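Side-chain contacts in putative aminopeptidase (Leishmania major, PDB 5NTH), which probably removes residues from the N termini of peptides as a manganese-dependent M17-family leucyl aminopeptidase, captured here with actinonin bound at a two-manganese site: residues Met4-Ser9 against Tyr232-Ala237; Ala44-Leu49 against Gly129-Gly134; Arg110-Cys113 against Ala117-Met120; Tyr281-Ala286 against Arg337-Gln342. All coordinates share one frame; numbering follows the deposited sequence.

Contact 1 of 4, residues Met4-Ser9 against Tyr232-Ala237; sequences MKRPRS and YAEIAA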
loop_
_atom_site.group_PDB
_atom_site.type_symbol
_atom_site.label_atom_id
_atom_site.label_comp_id
_atom_site.label_asym_id
_atom_site.label_seq_id
_atom_site.Cartn_x
_atom_site.Cartn_y
_atom_site.Cartn_z
ATOM N N MET A 4 -17.263 44.989 0.773
ATOM C CA MET A 4 -16.055 45.790 0.989
ATOM C C MET A 4 -15.580 45.801 2.470
ATOM O O MET A 4 -14.385 45.988 2.729
ATOM C CB MET A 4 -16.302 47.222 0.470
ATOM N N LYS A 5 -16.499 45.626 3.433
ATOM C CA LYS A 5 -16.123 45.497 4.873
ATOM C C LYS A 5 -15.207 44.272 5.065
ATOM O O LYS A 5 -14.088 44.381 5.585
ATOM C CB LYS A 5 -17.366 45.382 5.789
ATOM N N ARG A 6 -15.696 43.138 4.559
ATOM C CA ARG A 6 -15.065 41.819 4.653
ATOM C C ARG A 6 -13.590 41.732 4.219
ATOM O O ARG A 6 -13.264 42.037 3.067
ATOM C CB ARG A 6 -15.860 40.806 3.822
ATOM C CG ARG A 6 -15.675 39.398 4.330
ATOM C CD ARG A 6 -16.376 38.377 3.468
ATOM N NE ARG A 6 -17.820 38.514 3.529
ATOM C CZ ARG A 6 -18.583 39.070 2.603
ATOM N NH1 ARG A 6 -18.073 39.539 1.470
ATOM N NH2 ARG A 6 -19.887 39.132 2.795
ATOM N N PRO A 7 -12.705 41.297 5.143
ATOM C CA PRO A 7 -11.304 41.036 4.777
ATOM C C PRO A 7 -11.137 39.593 4.280
ATOM O O PRO A 7 -10.634 38.728 5.015
ATOM C CB PRO A 7 -10.551 41.282 6.098
ATOM C CG PRO A 7 -11.539 40.882 7.164
ATOM C CD PRO A 7 -12.929 41.126 6.603
ATOM N N ARG A 8 -11.580 39.341 3.048
ATOM C CA ARG A 8 -11.562 37.978 2.469
ATOM C C ARG A 8 -10.769 37.874 1.147
ATOM O O ARG A 8 -9.534 37.775 1.179
ATOM C CB ARG A 8 -12.981 37.390 2.358
ATOM C CG ARG A 8 -12.994 35.873 2.244
ATOM C CD ARG A 8 -14.334 35.322 1.795
ATOM N NE ARG A 8 -14.302 34.758 0.438
ATOM C CZ ARG A 8 -14.253 33.454 0.129
ATOM N NH1 ARG A 8 -14.211 32.505 1.060
ATOM N NH2 ARG A 8 -14.257 33.086 -1.146
ATOM N N SER A 9 -11.457 37.870 -0.002
ATOM C CA SER A 9 -10.782 37.745 -1.304
ATOM C C SER A 9 -10.503 39.117 -1.923
ATOM O O SER A 9 -11.041 40.151 -1.499
ATOM C CB SER A 9 -11.543 36.818 -2.294
ATOM O OG SER A 9 -12.390 37.532 -3.187
ATOM N N TYR A 232 -17.854 32.052 8.035
ATOM C CA TYR A 232 -18.416 31.419 9.223
ATOM C C TYR A 232 -18.440 32.406 10.388
ATOM O O TYR A 232 -19.412 32.459 11.124
ATOM C CB TYR A 232 -17.586 30.213 9.613
ATOM C CG TYR A 232 -18.280 29.152 10.417
ATOM C CD1 TYR A 232 -19.475 29.391 11.104
ATOM C CD2 TYR A 232 -17.718 27.884 10.511
ATOM C CE1 TYR A 232 -20.087 28.396 11.835
ATOM C CE2 TYR A 232 -18.320 26.874 11.236
ATOM C CZ TYR A 232 -19.502 27.123 11.906
ATOM O OH TYR A 232 -20.109 26.096 12.643
ATOM N N ALA A 233 -17.392 33.210 10.543
ATOM C CA ALA A 233 -17.374 34.240 11.609
ATOM C C ALA A 233 -18.345 35.413 11.398
ATOM O O ALA A 233 -18.957 35.921 12.344
ATOM C CB ALA A 233 -15.977 34.794 11.773
ATOM N N GLU A 234 -18.463 35.868 10.166
ATOM C CA GLU A 234 -19.411 36.924 9.866
ATOM C C GLU A 234 -20.869 36.476 10.179
ATOM O O GLU A 234 -21.712 37.285 10.608
ATOM C CB GLU A 234 -19.246 37.319 8.411
ATOM C CG GLU A 234 -19.905 38.624 8.035
ATOM C CD GLU A 234 -19.818 38.849 6.546
ATOM O OE1 GLU A 234 -18.682 38.981 6.015
ATOM O OE2 GLU A 234 -20.893 38.845 5.910
ATOM N N ILE A 235 -21.133 35.185 9.969
ATOM C CA ILE A 235 -22.432 34.608 10.171
ATOM C C ILE A 235 -22.708 34.615 11.658
ATOM O O ILE A 235 -23.753 35.105 12.100
ATOM C CB ILE A 235 -22.543 33.177 9.587
ATOM C CG1 ILE A 235 -22.708 33.222 8.062
ATOM C CG2 ILE A 235 -23.764 32.445 10.125
ATOM C CD1 ILE A 235 -22.627 31.874 7.361
ATOM N N ALA A 236 -21.760 34.083 12.417
ATOM C CA ALA A 236 -21.842 34.050 13.874
ATOM C C ALA A 236 -22.087 35.442 14.455
ATOM O O ALA A 236 -22.933 35.593 15.334
ATOM C CB ALA A 236 -20.589 33.430 14.475
ATOM N N ALA A 237 -21.396 36.456 13.934
ATOM C CA ALA A 237 -21.679 37.847 14.317
ATOM C C ALA A 237 -23.158 38.248 14.090
ATOM O O ALA A 237 -23.825 38.683 15.027
ATOM C CB ALA A 237 -20.749 38.804 13.594
#
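Arg-6 and Glu-234 make this contact by themselves, and they illustrate how a single two-pronged salt bridge can fasten an irregular arm to a helix. The guanidinium presents its side, NE and NH2 together, so that each nitrogen takes a different carboxylate oxygen. Arg-6 NE reaches Glu-234 OE1 at 2.7 Å, a short salt bridge although the N-H points only roughly at the oxygen (131°). The second bond, from Arg-6 NH2 to Glu-234 OE2, is longer at 3.3 Å but straighter, and it uses the syn lone pair. The planes of the two groups are only 21° apart, yet the oxygens lie out of the guanidinium plane, clearly so at NE, while the side chains cross at about a right angle. A bend at chi3 of Arg-6 (-67°) swings the guanidinium round to meet the extended Glu-234. The aliphatic stem passes close by, Arg-6 CG lying 3.5 Å from Glu-234 OE1. Beyond this pair, Glu-15 takes NH1 and Ser-19 takes NH2, so helix 12-26 shares in fixing the buried guanidinium. The other side is loose: Met-4 and Lys-5 are exposed and poorly ordered, without traceable side chains past CB, and Pro-7, the centre of an inverse gamma turn, also faces solvent. The whole is a bidentate, side-on arginine-carboxylate salt bridge, tying the N-terminal arm to helix 229-243 of the M17 catalytic domain.

Contact 2 of 4, residues Ala44-Leu49 against Gly129-Gly134; sequences AYHVLL and GSVEEG. Unlike the reference sequence in segment 44-49: Tyr-45 (reference Pro).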
loop_
_atom_site.group_PDB
_atom_site.type_symbol
_atom_site.label_atom_id
_atom_site.label_comp_id
_atom_site.label_asym_id
_atom_site.label_seq_id
_atom_site.Cartn_x
_atom_site.Cartn_y
_atom_site.Cartn_z
ATOM N N ALA A 44 -52.596 17.918 0.909
ATOM C CA ALA A 44 -51.568 18.360 0.013
ATOM C C ALA A 44 -51.518 17.488 -1.219
ATOM O O ALA A 44 -52.073 16.372 -1.244
ATOM C CB ALA A 44 -50.232 18.331 0.716
ATOM N N TYR A 45 -50.793 18.014 -2.212
ATOM C CA TYR A 45 -50.583 17.361 -3.469
ATOM C C TYR A 45 -49.983 15.965 -3.192
ATOM O O TYR A 45 -50.326 14.988 -3.838
ATOM C CB TYR A 45 -49.669 18.259 -4.284
ATOM N N HIS A 46 -49.108 15.880 -2.183
ATOM C CA HIS A 46 -48.467 14.610 -1.754
ATOM C C HIS A 46 -48.643 14.392 -0.256
ATOM O O HIS A 46 -48.612 15.353 0.533
ATOM C CB HIS A 46 -46.965 14.634 -2.084
ATOM C CG HIS A 46 -46.691 14.905 -3.522
ATOM N ND1 HIS A 46 -46.391 13.906 -4.426
ATOM C CD2 HIS A 46 -46.753 16.053 -4.233
ATOM C CE1 HIS A 46 -46.237 14.434 -5.624
ATOM N NE2 HIS A 46 -46.453 15.735 -5.534
ATOM N N VAL A 47 -48.818 13.120 0.116
ATOM C CA VAL A 47 -49.082 12.736 1.481
ATOM C C VAL A 47 -48.249 11.525 1.839
ATOM O O VAL A 47 -48.204 10.567 1.096
ATOM C CB VAL A 47 -50.563 12.395 1.706
ATOM C CG1 VAL A 47 -50.816 12.101 3.167
ATOM C CG2 VAL A 47 -51.444 13.544 1.311
ATOM N N LEU A 48 -47.622 11.584 3.008
ATOM C CA LEU A 48 -46.933 10.465 3.586
ATOM C C LEU A 48 -47.557 10.112 4.941
ATOM O O LEU A 48 -47.788 10.980 5.795
ATOM C CB LEU A 48 -45.454 10.798 3.762
ATOM C CG LEU A 48 -44.651 9.811 4.620
ATOM C CD1 LEU A 48 -44.497 8.440 3.958
ATOM C CD2 LEU A 48 -43.297 10.403 4.951
ATOM N N LEU A 49 -47.774 8.822 5.133
ATOM C CA LEU A 49 -48.299 8.308 6.357
ATOM C C LEU A 49 -47.302 7.302 6.872
ATOM O O LEU A 49 -46.935 6.359 6.158
ATOM C CB LEU A 49 -49.642 7.638 6.109
ATOM C CG LEU A 49 -50.244 6.934 7.326
ATOM C CD1 LEU A 49 -50.371 7.865 8.530
ATOM C CD2 LEU A 49 -51.583 6.362 6.905
ATOM N N GLY A 129 -38.994 12.953 -2.987
ATOM C CA GLY A 129 -38.334 12.887 -4.293
ATOM C C GLY A 129 -39.198 13.222 -5.499
ATOM O O GLY A 129 -38.670 13.529 -6.580
ATOM N N SER A 130 -40.520 13.133 -5.302
ATOM C CA SER A 130 -41.520 13.364 -6.353
ATOM C C SER A 130 -42.310 14.663 -6.138
ATOM O O SER A 130 -43.258 14.927 -6.855
ATOM C CB SER A 130 -42.469 12.159 -6.415
ATOM O OG SER A 130 -42.761 11.743 -5.088
ATOM N N VAL A 131 -41.919 15.469 -5.160
ATOM C CA VAL A 131 -42.622 16.706 -4.870
ATOM C C VAL A 131 -42.078 17.787 -5.795
ATOM O O VAL A 131 -40.875 18.023 -5.847
ATOM C CB VAL A 131 -42.472 17.096 -3.385
ATOM C CG1 VAL A 131 -43.101 18.441 -3.088
ATOM C CG2 VAL A 131 -43.112 16.045 -2.505
ATOM N N GLU A 132 -42.975 18.460 -6.501
ATOM C CA GLU A 132 -42.582 19.464 -7.493
ATOM C C GLU A 132 -42.487 20.839 -6.877
ATOM O O GLU A 132 -43.011 21.078 -5.794
ATOM C CB GLU A 132 -43.566 19.504 -8.649
ATOM C CG GLU A 132 -43.386 18.405 -9.683
ATOM C CD GLU A 132 -44.640 18.266 -10.553
ATOM O OE1 GLU A 132 -44.647 18.738 -11.719
ATOM O OE2 GLU A 132 -45.649 17.721 -10.051
ATOM N N GLU A 133 -41.811 21.735 -7.596
ATOM C CA GLU A 133 -41.542 23.100 -7.137
ATOM C C GLU A 133 -42.805 23.733 -6.580
ATOM O O GLU A 133 -43.883 23.536 -7.121
ATOM C CB GLU A 133 -40.957 23.971 -8.265
ATOM C CG GLU A 133 -40.925 25.483 -7.961
ATOM C CD GLU A 133 -39.605 26.152 -8.347
ATOM O OE1 GLU A 133 -38.670 26.173 -7.500
ATOM O OE2 GLU A 133 -39.508 26.673 -9.486
ATOM N N GLY A 134 -42.665 24.465 -5.484
ATOM C CA GLY A 134 -43.793 25.111 -4.841
ATOM C C GLY A 134 -44.848 24.236 -4.177
ATOM O O GLY A 134 -45.778 24.764 -3.623
#
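The imidazole of His-46 packs one face against a methyl of Val-131, whose CG2 covers it in a CH-pi contact. That carbon stands 4.2 Å from the ring centroid and 22° off the normal, displaced toward the rim, which leaves Val-131 CG2 nearest to His-46 CG at 3.9 Å. Val-131 CG1 is anti to the backbone N (chi1 175°), an arrangement that leaves CG2 as the branch facing the histidine, and the two side chains run past each other in opposite directions. The preceding peptide adds a polar neighbour: the carbonyl O of Ser-130 approaches His-46 CE1 to 3.3 Å, obliquely to the ring. Strand 46-51 is an inner strand of the six-stranded mixed sheet of the N-terminal domain, whose strand order and sequence family are consistent with a macro-type fold. It is flanked by strands 97-103 and 137-142, both parallel to it, and the beta-alpha-beta crossover between those two neighbours passes through helix 117-127 and then through the loop that carries Ser-130 and Val-131. The histidine therefore meets the connection that spans its own strand. Its rotation is steadied at both nitrogens by weak hydrogen bonds, ND1 with Glu-98 and NE2 with Glu-135, while the hydroxyl of Ser-130 also bonds to Glu-98. The carboxylate of Glu-132 stays farther off, its OE2 5.0 Å from His-46 NE2. With the carboxylates of Glu-98 and Glu-135 at its nitrogens, the imidazole would probably be more readily protonated.

Contact 3 of 4, residues Arg110-Cys113 against Ala117-Met120; sequences RTNC and ADSM
Asn-112 and Asp-118 point at each other from opposite directions where the loop before helix 117-127 folds back onto the helix's first turn, in the N-terminal domain, whose sequence family belongs to the macro clan. Their flat groups are steeply crossed, amide and carboxylate planes 76° apart. The bond nevertheless suits both: Asn-112 ND2 donates within its own amide plane to the syn lone pair of Asp-118 OD2, at 3.2 Å and 157°. Asn-112 holds CG anti to its backbone N (chi1 -164°), which sends the amide across to the helix. Both polar ends have further partners in a second subunit, where Tyr-465 bonds to Asp-118 OD2 and Glu-464 to Asn-112 ND2. The loop and helix start thus form part of a subunit interface. The other carboxylate oxygen, OD1, turns back to the helix, accepting from the backbone N of Ser-119 on its anti side, and forms a salt bridge with Arg-116. Next to this polar pair, Cys-113 SG rests 4.2 Å from Ala-117 CB. A water completes the link, donating to Asn-112 OD1 at 2.9 Å and accepting from the backbone N of Asp-118 at 3.1 Å.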
loop_
_atom_site.group_PDB
_atom_site.type_symbol
_atom_site.label_atom_id
_atom_site.label_comp_id
_atom_site.label_asym_id
_atom_site.label_seq_id
_atom_site.Cartn_x
_atom_site.Cartn_y
_atom_site.Cartn_z
ATOM N N ARG A 110 -32.332 -1.481 22.862
ATOM C CA ARG A 110 -32.204 -0.562 23.986
ATOM C C ARG A 110 -31.411 0.726 23.616
ATOM O O ARG A 110 -31.638 1.790 24.224
ATOM C CB ARG A 110 -31.578 -1.301 25.209
ATOM C CG ARG A 110 -30.095 -1.012 25.479
ATOM C CD ARG A 110 -29.406 -1.905 26.518
ATOM N NE ARG A 110 -29.334 -3.266 26.021
ATOM C CZ ARG A 110 -28.248 -4.025 25.856
ATOM N NH1 ARG A 110 -27.025 -3.632 26.192
ATOM N NH2 ARG A 110 -28.422 -5.244 25.341
ATOM N N THR A 111 -30.473 0.604 22.651
ATOM C CA THR A 111 -29.561 1.705 22.244
ATOM C C THR A 111 -30.081 2.622 21.143
ATOM O O THR A 111 -29.345 3.495 20.681
ATOM C CB THR A 111 -28.224 1.175 21.691
ATOM O OG1 THR A 111 -28.474 0.382 20.519
ATOM C CG2 THR A 111 -27.468 0.358 22.737
ATOM N N ASN A 112 -31.327 2.412 20.724
ATOM C CA ASN A 112 -31.932 3.156 19.653
ATOM C C ASN A 112 -33.152 3.886 20.163
ATOM O O ASN A 112 -33.733 3.552 21.194
ATOM C CB ASN A 112 -32.327 2.213 18.501
ATOM C CG ASN A 112 -32.617 2.942 17.178
ATOM O OD1 ASN A 112 -32.571 4.183 17.085
ATOM N ND2 ASN A 112 -32.920 2.162 16.144
ATOM N N CYS A 113 -33.520 4.898 19.406
ATOM C CA CYS A 113 -34.616 5.741 19.731
ATOM C C CYS A 113 -35.896 4.952 19.559
ATOM O O CYS A 113 -36.174 4.466 18.467
ATOM C CB CYS A 113 -34.584 6.937 18.795
ATOM S SG CYS A 113 -36.149 7.785 18.705
ATOM N N ALA A 117 -36.910 7.288 14.876
ATOM C CA ALA A 117 -36.646 8.482 14.068
ATOM C C ALA A 117 -35.780 8.246 12.829
ATOM O O ALA A 117 -35.798 9.057 11.909
ATOM C CB ALA A 117 -36.009 9.549 14.937
ATOM N N ASP A 118 -35.014 7.172 12.824
ATOM C CA ASP A 118 -34.232 6.803 11.652
ATOM C C ASP A 118 -35.097 6.382 10.474
ATOM O O ASP A 118 -34.881 6.805 9.349
ATOM C CB ASP A 118 -33.175 5.706 11.961
ATOM C CG ASP A 118 -33.686 4.601 12.885
ATOM O OD1 ASP A 118 -34.916 4.414 13.027
ATOM O OD2 ASP A 118 -32.841 3.925 13.500
ATOM N N SER A 119 -36.061 5.526 10.742
ATOM C CA SER A 119 -36.974 5.075 9.719
ATOM C C SER A 119 -37.878 6.208 9.229
ATOM O O SER A 119 -38.212 6.284 8.055
ATOM C CB SER A 119 -37.779 3.912 10.267
ATOM O OG SER A 119 -36.895 2.846 10.568
ATOM N N MET A 120 -38.238 7.104 10.136
ATOM C CA MET A 120 -39.038 8.280 9.791
ATOM C C MET A 120 -38.301 9.126 8.783
ATOM O O MET A 120 -38.872 9.543 7.799
ATOM C CB MET A 120 -39.327 9.146 11.019
ATOM C CG MET A 120 -40.320 8.559 11.997
ATOM S SD MET A 120 -40.814 9.713 13.319
ATOM C CE MET A 120 -42.052 8.674 14.108
HETATM O O HOH W 1 -33.719 6.377 15.514
#

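Contact 4 of 4, residues Tyr281-Ala286 against Arg337-Gln342; sequences YRNPNA and RSMKMQ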
loop_
_atom_site.group_PDB
_atom_site.type_symbol
_atom_site.label_atom_id
_atom_site.label_comp_id
_atom_site.label_asym_id
_atom_site.label_seq_id
_atom_site.Cartn_x
_atom_site.Cartn_y
_atom_site.Cartn_z
ATOM N N TYR A 281 -24.995 34.010 26.368
ATOM C CA TYR A 281 -26.200 34.664 26.884
ATOM C C TYR A 281 -26.311 34.393 28.367
ATOM O O TYR A 281 -26.169 33.228 28.782
ATOM C CB TYR A 281 -27.443 34.097 26.208
ATOM C CG TYR A 281 -28.742 34.868 26.397
ATOM C CD1 TYR A 281 -28.844 36.216 26.070
ATOM C CD2 TYR A 281 -29.897 34.216 26.820
ATOM C CE1 TYR A 281 -30.068 36.905 26.197
ATOM C CE2 TYR A 281 -31.125 34.877 26.961
ATOM C CZ TYR A 281 -31.218 36.233 26.655
ATOM O OH TYR A 281 -32.440 36.891 26.793
ATOM N N ARG A 282 -26.511 35.471 29.144
ATOM C CA ARG A 282 -27.073 35.380 30.491
ATOM C C ARG A 282 -28.586 35.417 30.371
ATOM O O ARG A 282 -29.164 36.351 29.788
ATOM C CB ARG A 282 -26.622 36.506 31.423
ATOM C CG ARG A 282 -27.162 36.375 32.888
ATOM C CD ARG A 282 -26.549 37.385 33.871
ATOM N NE ARG A 282 -25.156 37.612 33.448
ATOM C CZ ARG A 282 -24.032 37.185 34.047
ATOM N NH1 ARG A 282 -22.862 37.450 33.448
ATOM N NH2 ARG A 282 -24.043 36.539 35.225
ATOM N N ASN A 283 -29.217 34.400 30.949
ATOM C CA ASN A 283 -30.660 34.267 30.937
ATOM C C ASN A 283 -31.244 35.209 31.997
ATOM O O ASN A 283 -30.949 35.053 33.198
ATOM C CB ASN A 283 -31.045 32.810 31.203
ATOM C CG ASN A 283 -32.527 32.568 31.076
ATOM O OD1 ASN A 283 -33.303 33.490 30.797
ATOM N ND2 ASN A 283 -32.936 31.319 31.283
ATOM N N PRO A 284 -32.068 36.187 31.567
ATOM C CA PRO A 284 -32.639 37.073 32.574
ATOM C C PRO A 284 -33.644 36.387 33.475
ATOM O O PRO A 284 -33.797 36.833 34.601
ATOM C CB PRO A 284 -33.338 38.172 31.760
ATOM C CG PRO A 284 -32.989 37.937 30.322
ATOM C CD PRO A 284 -32.553 36.505 30.210
ATOM N N ASN A 285 -34.315 35.328 33.003
ATOM C CA ASN A 285 -35.312 34.599 33.816
ATOM C C ASN A 285 -34.770 33.331 34.475
ATOM O O ASN A 285 -35.502 32.374 34.718
ATOM C CB ASN A 285 -36.542 34.241 32.978
ATOM C CG ASN A 285 -37.025 35.394 32.134
ATOM O OD1 ASN A 285 -37.032 35.300 30.910
ATOM N ND2 ASN A 285 -37.404 36.502 32.777
ATOM N N ALA A 286 -33.489 33.327 34.777
ATOM C CA ALA A 286 -32.882 32.190 35.421
ATOM C C ALA A 286 -33.396 32.043 36.851
ATOM O O ALA A 286 -33.403 33.028 37.593
ATOM C CB ALA A 286 -31.374 32.360 35.443
ATOM N N ARG A 337 -33.351 30.946 21.421
ATOM C CA ARG A 337 -34.632 31.333 20.837
ATOM C C ARG A 337 -35.774 30.878 21.715
ATOM O O ARG A 337 -36.783 31.578 21.831
ATOM C CB ARG A 337 -34.802 30.745 19.440
ATOM C CG ARG A 337 -34.349 31.713 18.382
ATOM C CD ARG A 337 -34.252 31.086 17.010
ATOM N NE ARG A 337 -33.895 32.086 15.991
ATOM C CZ ARG A 337 -33.498 31.795 14.753
ATOM N NH1 ARG A 337 -33.391 30.530 14.329
ATOM N NH2 ARG A 337 -33.186 32.779 13.936
ATOM N N SER A 338 -35.632 29.689 22.302
ATOM C CA SER A 338 -36.650 29.147 23.175
ATOM C C SER A 338 -36.755 30.016 24.472
ATOM O O SER A 338 -37.846 30.387 24.928
ATOM C CB SER A 338 -36.348 27.672 23.455
ATOM O OG SER A 338 -37.315 27.086 24.335
ATOM N N MET A 339 -35.602 30.368 25.030
ATOM C CA MET A 339 -35.510 31.275 26.179
ATOM C C MET A 339 -36.259 32.592 25.960
ATOM O O MET A 339 -36.961 33.058 26.851
ATOM C CB MET A 339 -34.038 31.555 26.543
ATOM C CG MET A 339 -33.387 30.399 27.256
ATOM S SD MET A 339 -31.747 30.750 27.890
ATOM C CE MET A 339 -30.884 31.101 26.421
ATOM N N LYS A 340 -36.117 33.167 24.778
ATOM C CA LYS A 340 -36.810 34.403 24.421
ATOM C C LYS A 340 -38.314 34.236 24.186
ATOM O O LYS A 340 -39.049 35.223 24.200
ATOM C CB LYS A 340 -36.175 34.995 23.173
ATOM C CG LYS A 340 -34.752 35.459 23.404
ATOM C CD LYS A 340 -34.329 36.391 22.292
ATOM C CE LYS A 340 -32.951 36.978 22.532
ATOM N NZ LYS A 340 -32.786 37.598 23.869
ATOM N N MET A 341 -38.755 32.999 23.963
ATOM C CA MET A 341 -40.180 32.675 23.783
ATOM C C MET A 341 -41.035 32.652 25.067
ATOM O O MET A 341 -42.133 33.198 25.058
ATOM C CB MET A 341 -40.330 31.346 23.038
ATOM C CG MET A 341 -40.080 31.472 21.542
ATOM S SD MET A 341 -39.694 29.930 20.689
ATOM C CE MET A 341 -40.863 28.878 21.539
ATOM N N GLN A 342 -40.577 31.993 26.130
ATOM C CA GLN A 342 -41.304 31.986 27.411
ATOM C C GLN A 342 -40.359 32.009 28.632
ATOM O O GLN A 342 -39.247 31.472 28.596
ATOM C CB GLN A 342 -42.292 30.796 27.504
ATOM C CG GLN A 342 -43.757 31.119 27.182
ATOM C CD GLN A 342 -44.518 29.922 26.585
ATOM O OE1 GLN A 342 -44.854 29.892 25.379
ATOM N NE2 GLN A 342 -44.776 28.915 27.421
#
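The phenol ring of Tyr-281 is met by Met-339 at its edge rather than over a face. Met-339 CE lies close to the ring plane, a tight 3.3 Å from Tyr-281 CD2, and SD follows at 5.3 Å from the centroid, 87° off the normal: a Met-aromatic contact of the edge type. The thioether bends at chi3 (-62°), which brings the methyl back against the ring while leaving the sulfur beside the Asn-283 amide, with Met-339 SD 3.6 Å from Asn-283 ND2. That amide is already held on both ends. Its ND2 donates to the carbonyl of Ile-349, and its OD1 accepts from the backbone N of Asn-285 in an Asx turn, at the head of a type I beta turn that follows strand 275-282. The partner helix, 323-341, packs its C-terminal part against this strand end in the catalytic domain. From there Lys-340 approaches the phenol obliquely, its NZ donating to Tyr-281 OH at 3.0 Å. A bend at its final torsion (chi4 -52°) delivers the ammonium to the oxygen. The chemistry is thus divided, apolar thioether at the ring edge and charged donor at the hydroxyl; the nearby ammonium would probably polarise the phenol and might favour its ionisation slightly.

How the contacts relate
From the N terminus, contact 1 closes the longest loop, bringing the residues just before helix 12-26 to helix 229-243 of the catalytic domain. Nested inside that loop is contact 2, which packs strand 46-51 against the loop after helix 117-127. Nested again inside contact 2 is contact 3, a short return from residues 110-113 to the start of the same helix; contacts 2 and 3 come within about 5 Å at their nearest atoms. Contact 4 follows in series after all three, joining strand 275-282 to helix 323-341. No two loops cross: contacts 2 and 3 lie within the N-terminal domain, whereas contacts 1 and 4 each involve a helix of the catalytic domain.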